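Local coordinates for protein aspartate-semialdehyde dehydrogenase (Vibrio cholerae, PDB 2R00) that catalyses the NADPH-dependent reductive dephosphorylation of L-aspartyl-4-phosphate to L-aspartate-semialdehyde, a step on the route to lysine, methionine and threonine, at residues V138-K141 / P142-D145. Sequence-based numbering, arbitrary orientation.
Sequences VALK and PIYD
K141 and D145, four residues apart on the helix 131-147, show how a salt bridge is built along one flank of a helix. At the root of the lysine, CB lies a close 3.5 Å from P142 CD, a proximity set largely by the peptide link. CG swings anti to the backbone N (chi1 -171°), already 3.9 Å from D145 OD2, and a bend at chi2 (49°) turns the chain toward the later turn. CD comes within 3.6 Å of D145 OD1 and brushes the Y144 ring obliquely, CE passes still nearer the same oxygen, and a second bend at chi4 delivers NZ to the carboxylate. There it donates to the syn lone pair of D145 OD2 at 3.0 Å, with a weak second bond to OD1.

The backbone beneath is less regular. P142 has no N-H to give, and its CD sits 3.4 Å from the V138 O that a regular turn would bond; the i to i+4 bond of I143 N is missing too, and the helix kinks here. Such bonding resumes at Y144, whose N reaches L140 O at 2.8 Å, and D145 N reaches K141 O, both nearly straight.

On the buried flank, L140 CD1 meets I143 CD1 at 4.4 Å, and both side chains rest on the strands 244-252 and 306-313. Y144 lies between the flanks, its ring stacked with F224 and its OH hydrogen-bonded to D226 OD1. An i to i+4 salt bridge on a proline-kinked, amphipathic helix results, packed against the mixed sheet of the C-terminal dimerisation domain; the helix begins at the catalytic C131.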
loop_
_atom_site.group_PDB
_atom_site.type_symbol
_atom_site.label_atom_id
_atom_site.label_comp_id
_atom_site.label_asym_id
_atom_site.label_seq_id
_atom_site.Cartn_x
_atom_site.Cartn_y
_atom_site.Cartn_z
ATOM N N VAL A 138 16.399 6.274 5.505
ATOM C CA VAL A 138 16.904 5.708 6.752
ATOM C C VAL A 138 16.788 4.176 6.718
ATOM O O VAL A 138 17.763 3.464 6.971
ATOM C CB VAL A 138 16.208 6.329 7.978
ATOM C CG1 VAL A 138 16.505 5.528 9.236
ATOM C CG2 VAL A 138 16.693 7.776 8.170
ATOM N N ALA A 139 15.602 3.678 6.377
ATOM C CA ALA A 139 15.350 2.237 6.305
ATOM C C ALA A 139 16.170 1.495 5.251
ATOM O O ALA A 139 16.573 0.363 5.481
ATOM C CB ALA A 139 13.848 1.962 6.108
ATOM N N LEU A 140 16.415 2.123 4.104
ATOM C CA LEU A 140 17.061 1.455 2.966
ATOM C C LEU A 140 18.585 1.484 2.968
ATOM O O LEU A 140 19.225 0.608 2.387
ATOM C CB LEU A 140 16.557 2.046 1.646
ATOM C CG LEU A 140 15.479 1.305 0.846
ATOM C CD1 LEU A 140 14.513 0.540 1.709
ATOM C CD2 LEU A 140 14.746 2.251 -0.096
ATOM N N LYS A 141 19.158 2.504 3.599
ATOM C CA LYS A 141 20.609 2.692 3.587
ATOM C C LYS A 141 21.440 1.453 3.985
ATOM O O LYS A 141 22.393 1.124 3.268
ATOM C CB LYS A 141 21.018 3.939 4.396
ATOM C CG LYS A 141 22.495 4.353 4.256
ATOM C CD LYS A 141 22.951 4.430 2.800
ATOM C CE LYS A 141 24.265 5.204 2.665
ATOM N NZ LYS A 141 25.227 4.910 3.758
ATOM N N PRO A 142 21.093 0.767 5.102
ATOM C CA PRO A 142 21.816 -0.475 5.437
ATOM C C PRO A 142 21.744 -1.551 4.348
ATOM O O PRO A 142 22.715 -2.273 4.139
ATOM C CB PRO A 142 21.103 -0.965 6.709
ATOM C CG PRO A 142 20.483 0.274 7.286
ATOM C CD PRO A 142 20.063 1.073 6.111
ATOM N N ILE A 143 20.599 -1.668 3.679
ATOM C CA ILE A 143 20.462 -2.591 2.544
ATOM C C ILE A 143 21.308 -2.129 1.350
ATOM O O ILE A 143 22.013 -2.930 0.733
ATOM C CB ILE A 143 18.978 -2.770 2.122
ATOM C CG1 ILE A 143 18.144 -3.252 3.321
ATOM C CG2 ILE A 143 18.876 -3.722 0.930
ATOM C CD1 ILE A 143 16.609 -3.046 3.188
ATOM N N TYR A 144 21.244 -0.837 1.038
ATOM C CA TYR A 144 22.053 -0.258 -0.027
ATOM C C TYR A 144 23.536 -0.581 0.187
ATOM O O TYR A 144 24.201 -1.114 -0.705
ATOM C CB TYR A 144 21.849 1.258 -0.081
ATOM C CG TYR A 144 22.577 1.940 -1.216
ATOM C CD1 TYR A 144 22.086 1.876 -2.513
ATOM C CD2 TYR A 144 23.747 2.669 -0.985
ATOM C CE1 TYR A 144 22.743 2.502 -3.560
ATOM C CE2 TYR A 144 24.412 3.304 -2.027
ATOM C CZ TYR A 144 23.901 3.214 -3.316
ATOM O OH TYR A 144 24.541 3.834 -4.372
ATOM N N ASP A 145 24.029 -0.273 1.382
ATOM C CA ASP A 145 25.418 -0.532 1.768
ATOM C C ASP A 145 25.847 -2.004 1.609
ATOM O O ASP A 145 26.910 -2.297 1.037
ATOM C CB ASP A 145 25.641 -0.056 3.210
ATOM C CG ASP A 145 25.625 1.463 3.334
ATOM O OD1 ASP A 145 25.683 2.144 2.284
ATOM O OD2 ASP A 145 25.565 1.972 4.474
#